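Local coordinates for protein RAP1B (Serratia marcescens, PDB 4AX2) that probably protects its own cell as an immunity (resistance) protein against an amidase toxin delivered by the type VI secretion system, at residues A41-L46 with N65-W70; N83-K88 with P118-L123. All blocks are in the same frame, centred on the assembly; numbering follows the deposited sequence. Where two conformers were deposited one is given.

Interaction 1 (A41-L46 with N65-W70); sequences ALSRCL and NAMREW
Arg-44 and Asn-65 lie where the two backbones come nearest, their CA atoms 8.1 Å apart, as the regular helical segment 41-46 passes segment 65-70, which begins as helix and tightens into a 3-10 turn at residues 68-69. The gap is bridged by the long side chain of arginine, which carries several N-H donors. CG of Arg-44 stands anti to the backbone N (chi1 -174°), and a later bend at chi3 turns the guanidinium so that NH2 donates to OD1 of Asn-65 at 2.9 Å. The bond is moderately bent, with an N-H...O angle of 143°. The acceptor lies near the guanidinium plane, and the donor approaches OD1 almost along the C=O axis. Guanidinium and amide planes are turned 55° apart. Water 1 completes the grip: it accepts from Arg-44 NE at 2.8 Å and donates to Asn-65 OD1 at 3.2 Å, so the amide oxygen receives two hydrogens. NH1 is engaged by Asn-83, and with a bond at each of its three nitrogens the guanidinium is probably fixed in its rotation.

In this all-helical protein of the type VI amidase immunity family the contact joins the consecutive helices 33-49 and 55-67, while the disulfide of Cys-45 with Cys-111 ties the former to helix 107-116. The like-charged guanidinium of Arg-68 comes close, its NH1 3.9 Å from Arg-44 NH2. Asn-65 OD1 lies 3.4 Å above one Arg-68 guanidinium face, displaced toward the rim, and may soften the repulsion between the arginines. Methionine's flexible apolar chain suits the buried place of Met-67 among Val-36, Leu-40 and Ile-28; its CE barely meets Ser-43 OG, a hydroxyl bonded to Glu-39 O. Leu-112 of the second subunit packs on both Ser-43 and Met-67.

Interaction 2 (N83-K88 with P118-L123); sequences NVLIDK and PELDKL. With EDO (1,2-ethanediol), chain G.
Leu-85 carries this contact almost alone, pushing its two methyl groups against Glu-119, Leu-120 and Leu-123 of the neighbouring helix. The segments run antiparallel, their directions 174° apart and their axes 11.0 Å from each other at closest approach, a wide spacing bridged mainly by the side chain of Leu-85. Its first torsion (chi1 -174°) swings CG out from the helix toward the facing segment. Its CD2 presses on the backbone itself, 3.6 Å from CA of Leu-120, and also lies 3.8 Å from the Leu-120 CB. One turn further along, CD2 of Leu-123 meets the same Leu-85 CD2 at 3.8 Å, methyl against methyl. The other branch, CD1, rests on the aliphatic base of Glu-119, 4.0 Å from its CB.

Glutamate suits this border position because its two ends do different work. CB packs against Leu-85, whereas the bend at chi2 (89°) carries the carboxylate away from the apolar contact. There OE1 accepts a weak hydrogen bond of 3.1 Å from O1 of a 1,2-ethanediol, probably a molecule of the crystallisation liquor, which is also hydrogen-bonded to Tyr-89 OH. No hydrogen bond crosses between the segments; the contact is van der Waals packing.

Helix 75-89 thus packs against helix 118-126 through Leu-85, while Ile-82, a turn earlier, touches Leu-120 and Leu-123. Leu-114 of helix 107-116 packs on Leu-85 as well as Ile-86, and helix 33-49 approaches through Lys-38, which touches Leu-120.

Overall arrangement
The centres of interactions 1 and 2 lie 13 Å apart, and the two meet directly because helix 33-49 packs against helix 75-89. A probable hydrogen bond of 3.0 Å from Arg-44 NH1 to Asn-83 OD1 links the polar corner of interaction 1 to the start of segment 83-88. Packing continues beside it: Ile-86 CD1 lies 3.9 Å from Arg-44 CB, and Ala-41 CB lies 3.9 Å from Leu-120 CD1. Leu-114 of helix 107-116 packs on Cys-45 of helix 33-49 and on Leu-85. Interaction 1 is chiefly polar and Leu-112 of the second subunit packs on it; interaction 2 rests on leucine packing, though its Lys-88 also touches Met-18 of that subunit.

Interaction 1 (A41-L46 with N65-W70)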
loop_
_atom_site.group_PDB
_atom_site.type_symbol
_atom_site.label_atom_id
_atom_site.label_comp_id
_atom_site.label_asym_id
_atom_site.label_seq_id
_atom_site.Cartn_x
_atom_site.Cartn_y
_atom_site.Cartn_z
ATOM N N ALA A 41 -4.855 -3.102 7.398
ATOM C CA ALA A 41 -4.642 -4.440 6.843
ATOM C C ALA A 41 -3.381 -4.517 5.981
ATOM O O ALA A 41 -2.595 -5.445 6.128
ATOM C CB ALA A 41 -5.866 -4.905 6.048
ATOM N N LEU A 42 -3.200 -3.548 5.097
ATOM C CA LEU A 42 -1.993 -3.479 4.252
ATOM C C LEU A 42 -0.725 -3.371 5.113
ATOM O O LEU A 42 0.233 -4.126 4.928
ATOM C CB LEU A 42 -2.123 -2.278 3.304
ATOM C CG LEU A 42 -0.903 -1.972 2.418
ATOM C CD1 LEU A 42 -0.441 -3.201 1.633
ATOM C CD2 LEU A 42 -1.213 -0.824 1.480
ATOM N N SER A 43 -0.724 -2.430 6.058
ATOM C CA SER A 43 0.449 -2.199 6.895
ATOM C C SER A 43 0.816 -3.453 7.686
ATOM O O SER A 43 1.979 -3.822 7.775
ATOM C CB SER A 43 0.220 -1.015 7.856
ATOM O OG SER A 43 -0.061 0.184 7.157
ATOM N N ARG A 44 -0.178 -4.115 8.258
ATOM C CA ARG A 44 0.088 -5.345 9.007
ATOM C C ARG A 44 0.526 -6.504 8.114
ATOM O O ARG A 44 1.388 -7.272 8.483
ATOM C CB ARG A 44 -1.124 -5.730 9.859
ATOM C CG ARG A 44 -0.834 -6.922 10.760
ATOM C CD ARG A 44 -1.940 -7.179 11.746
ATOM N NE ARG A 44 -2.108 -6.081 12.688
ATOM C CZ ARG A 44 -3.236 -5.826 13.342
ATOM N NH1 ARG A 44 -4.318 -6.597 13.171
ATOM N NH2 ARG A 44 -3.273 -4.816 14.197
ATOM N N CYS A 45 -0.029 -6.601 6.909
ATOM C CA CYS A 45 0.429 -7.600 5.951
ATOM C C CYS A 45 1.919 -7.376 5.682
ATOM O O CYS A 45 2.721 -8.316 5.728
ATOM C CB CYS A 45 -0.390 -7.503 4.658
ATOM S SG CYS A 45 -0.058 -8.782 3.443
ATOM N N LEU A 46 2.293 -6.120 5.446
ATOM C CA LEU A 46 3.688 -5.780 5.177
ATOM C C LEU A 46 4.582 -6.124 6.371
ATOM O O LEU A 46 5.666 -6.652 6.184
ATOM C CB LEU A 46 3.818 -4.302 4.811
ATOM C CG LEU A 46 3.148 -3.910 3.492
ATOM C CD1 LEU A 46 3.112 -2.382 3.301
ATOM C CD2 LEU A 46 3.880 -4.582 2.335
ATOM N N ASN A 65 -1.104 -0.613 13.883
ATOM C CA ASN A 65 -1.758 -0.477 15.179
ATOM C C ASN A 65 -2.264 0.943 15.426
ATOM O O ASN A 65 -3.349 1.138 15.986
ATOM C CB ASN A 65 -0.832 -0.945 16.304
ATOM C CG ASN A 65 -0.599 -2.449 16.271
ATOM O OD1 ASN A 65 -1.436 -3.199 15.745
ATOM N ND2 ASN A 65 0.549 -2.900 16.809
ATOM N N ALA A 66 -1.481 1.916 14.987
ATOM C CA ALA A 66 -1.802 3.325 15.182
ATOM C C ALA A 66 -3.067 3.733 14.422
ATOM O O ALA A 66 -3.737 4.690 14.816
ATOM C CB ALA A 66 -0.607 4.205 14.765
ATOM N N MET A 67 -3.401 3.011 13.357
ATOM C CA MET A 67 -4.602 3.322 12.563
ATOM C C MET A 67 -5.868 3.229 13.404
ATOM O O MET A 67 -6.849 3.924 13.135
ATOM C CB MET A 67 -4.781 2.380 11.355
ATOM C CG MET A 67 -3.691 2.430 10.278
ATOM S SD MET A 67 -3.629 4.057 9.526
ATOM C CE MET A 67 -2.198 3.876 8.433
ATOM N N ARG A 68 -5.878 2.316 14.370
ATOM C CA ARG A 68 -7.087 2.085 15.147
ATOM C C ARG A 68 -7.538 3.338 15.913
ATOM O O ARG A 68 -8.716 3.467 16.225
ATOM C CB ARG A 68 -6.880 0.927 16.109
ATOM C CG ARG A 68 -6.534 -0.386 15.406
ATOM C CD ARG A 68 -6.291 -1.511 16.384
ATOM N NE ARG A 68 -5.239 -1.181 17.345
ATOM C CZ ARG A 68 -4.423 -2.066 17.902
ATOM N NH1 ARG A 68 -4.518 -3.354 17.601
ATOM N NH2 ARG A 68 -3.512 -1.660 18.770
ATOM N N GLU A 69 -6.618 4.256 16.210
ATOM C CA GLU A 69 -6.984 5.481 16.935
ATOM C C GLU A 69 -7.939 6.354 16.100
ATOM O O GLU A 69 -8.692 7.134 16.665
ATOM C CB GLU A 69 -5.730 6.277 17.350
ATOM C CG GLU A 69 -6.031 7.515 18.189
ATOM C CD GLU A 69 -4.823 8.139 18.889
ATOM O OE1 GLU A 69 -3.672 7.796 18.550
ATOM O OE2 GLU A 69 -5.028 9.000 19.783
ATOM N N TRP A 70 -7.941 6.191 14.776
ATOM C CA TRP A 70 -8.625 7.138 13.891
ATOM C C TRP A 70 -9.882 6.594 13.278
ATOM O O TRP A 70 -10.396 7.160 12.308
ATOM C CB TRP A 70 -7.646 7.652 12.827
ATOM C CG TRP A 70 -6.358 8.040 13.498
ATOM C CD1 TRP A 70 -5.108 7.428 13.386
ATOM C CD2 TRP A 70 -6.192 9.080 14.513
ATOM N NE1 TRP A 70 -4.193 8.047 14.202
ATOM C CE2 TRP A 70 -4.790 9.039 14.920
ATOM C CE3 TRP A 70 -7.034 10.026 15.085
ATOM C CZ2 TRP A 70 -4.278 9.918 15.858
ATOM C CZ3 TRP A 70 -6.509 10.907 16.044
ATOM C CH2 TRP A 70 -5.163 10.849 16.420
HETATM O O HOH W 1 0.224 -4.690 13.514
#

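Interaction 2 (N83-K88 with P118-L123)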
loop_
_atom_site.group_PDB
_atom_site.type_symbol
_atom_site.label_atom_id
_atom_site.label_comp_id
_atom_site.label_asym_id
_atom_site.label_seq_id
_atom_site.Cartn_x
_atom_site.Cartn_y
_atom_site.Cartn_z
ATOM N N ASN A 83 -6.750 -10.506 10.573
ATOM C CA ASN A 83 -5.562 -11.336 10.529
ATOM C C ASN A 83 -5.796 -12.633 9.784
ATOM O O ASN A 83 -4.951 -13.051 9.027
ATOM C CB ASN A 83 -4.986 -11.562 11.926
ATOM C CG ASN A 83 -4.266 -10.340 12.447
ATOM O OD1 ASN A 83 -4.350 -9.259 11.861
ATOM N ND2 ASN A 83 -3.553 -10.501 13.559
ATOM N N VAL A 84 -6.952 -13.261 9.987
ATOM C CA VAL A 84 -7.304 -14.440 9.188
ATOM C C VAL A 84 -7.305 -14.095 7.667
ATOM O O VAL A 84 -6.760 -14.843 6.856
ATOM C CB VAL A 84 -8.650 -15.043 9.620
ATOM C CG1 VAL A 84 -9.128 -16.063 8.601
ATOM C CG2 VAL A 84 -8.543 -15.710 11.009
ATOM N N LEU A 85 -7.904 -12.970 7.304
ATOM C CA LEU A 85 -7.913 -12.547 5.887
ATOM C C LEU A 85 -6.495 -12.307 5.352
ATOM O O LEU A 85 -6.145 -12.809 4.280
ATOM C CB LEU A 85 -8.819 -11.337 5.687
ATOM C CG LEU A 85 -9.009 -10.921 4.223
ATOM C CD1 LEU A 85 -9.608 -12.066 3.410
ATOM C CD2 LEU A 85 -9.860 -9.661 4.182
ATOM N N ILE A 86 -5.646 -11.625 6.127
ATOM C CA ILE A 86 -4.241 -11.438 5.740
ATOM C C ILE A 86 -3.607 -12.797 5.465
ATOM O O ILE A 86 -2.911 -12.988 4.467
ATOM C CB ILE A 86 -3.425 -10.691 6.827
ATOM C CG1 ILE A 86 -3.872 -9.222 6.931
ATOM C CG2 ILE A 86 -1.923 -10.805 6.549
ATOM C CD1 ILE A 86 -3.374 -8.483 8.171
ATOM N N ASP A 87 -3.873 -13.762 6.362
ATOM C CA ASP A 87 -3.287 -15.081 6.248
ATOM C C ASP A 87 -3.704 -15.797 4.963
ATOM O O ASP A 87 -2.956 -16.615 4.459
ATOM C CB ASP A 87 -3.614 -15.941 7.484
ATOM C CG ASP A 87 -2.865 -15.489 8.722
ATOM O OD1 ASP A 87 -1.880 -14.730 8.565
ATOM O OD2 ASP A 87 -3.253 -15.900 9.853
ATOM N N LYS A 88 -4.874 -15.465 4.433
ATOM C CA LYS A 88 -5.350 -16.061 3.177
ATOM C C LYS A 88 -4.661 -15.465 1.930
ATOM O O LYS A 88 -4.743 -16.057 0.842
ATOM C CB LYS A 88 -6.880 -15.980 3.100
ATOM C CG LYS A 88 -7.553 -16.831 4.182
ATOM C CD LYS A 88 -9.078 -16.777 4.111
ATOM C CE LYS A 88 -9.734 -17.495 5.286
ATOM N NZ LYS A 88 -11.190 -17.187 5.374
ATOM N N PRO A 118 -11.885 -7.682 -3.174
ATOM C CA PRO A 118 -13.278 -7.506 -2.793
ATOM C C PRO A 118 -13.529 -7.984 -1.351
ATOM O O PRO A 118 -14.347 -7.418 -0.651
ATOM C CB PRO A 118 -14.048 -8.396 -3.788
ATOM C CG PRO A 118 -13.098 -8.732 -4.884
ATOM C CD PRO A 118 -11.706 -8.454 -4.421
ATOM N N GLU A 119 -12.830 -9.032 -0.935
ATOM C CA GLU A 119 -12.999 -9.618 0.397
ATOM C C GLU A 119 -12.649 -8.612 1.506
ATOM O O GLU A 119 -13.387 -8.439 2.493
ATOM C CB GLU A 119 -12.117 -10.867 0.529
ATOM C CG GLU A 119 -12.610 -12.085 -0.253
ATOM C CD GLU A 119 -12.110 -12.179 -1.695
ATOM O OE1 GLU A 119 -11.599 -11.181 -2.281
ATOM O OE2 GLU A 119 -12.244 -13.298 -2.273
ATOM N N LEU A 120 -11.510 -7.943 1.344
ATOM C CA LEU A 120 -11.123 -6.913 2.297
ATOM C C LEU A 120 -12.089 -5.731 2.191
ATOM O O LEU A 120 -12.453 -5.147 3.210
ATOM C CB LEU A 120 -9.667 -6.459 2.103
ATOM C CG LEU A 120 -9.212 -5.332 3.048
ATOM C CD1 LEU A 120 -9.319 -5.746 4.529
ATOM C CD2 LEU A 120 -7.789 -4.902 2.687
ATOM N N ASP A 121 -12.510 -5.372 0.975
ATOM C CA ASP A 121 -13.438 -4.249 0.843
ATOM C C ASP A 121 -14.740 -4.521 1.633
ATOM O O ASP A 121 -15.226 -3.657 2.368
ATOM C CB ASP A 121 -13.750 -3.916 -0.607
ATOM C CG ASP A 121 -14.639 -2.692 -0.734
ATOM O OD1 ASP A 121 -14.235 -1.584 -0.318
ATOM O OD2 ASP A 121 -15.750 -2.847 -1.245
ATOM N N LYS A 122 -15.275 -5.730 1.502
ATOM C CA LYS A 122 -16.479 -6.138 2.243
ATOM C C LYS A 122 -16.222 -6.116 3.758
ATOM O O LYS A 122 -16.989 -5.525 4.520
ATOM C CB LYS A 122 -16.909 -7.543 1.783
ATOM C CG LYS A 122 -18.153 -8.100 2.472
ATOM C CD LYS A 122 -18.697 -9.321 1.738
ATOM C CE LYS A 122 -19.947 -9.882 2.415
ATOM N NZ LYS A 122 -20.544 -11.043 1.682
ATOM N N LEU A 123 -15.133 -6.742 4.187
ATOM C CA LEU A 123 -14.803 -6.808 5.630
ATOM C C LEU A 123 -14.562 -5.432 6.233
ATOM O O LEU A 123 -14.976 -5.181 7.360
ATOM C CB LEU A 123 -13.612 -7.727 5.894
ATOM C CG LEU A 123 -13.147 -7.945 7.344
ATOM C CD1 LEU A 123 -14.235 -8.638 8.175
ATOM C CD2 LEU A 123 -11.872 -8.770 7.338
HETATM C C1 EDO G . -8.107 -11.756 -4.740
HETATM O O1 EDO G . -9.099 -12.203 -3.835
HETATM C C2 EDO G . -8.508 -10.411 -5.259
HETATM O O2 EDO G . -7.795 -10.161 -6.456
#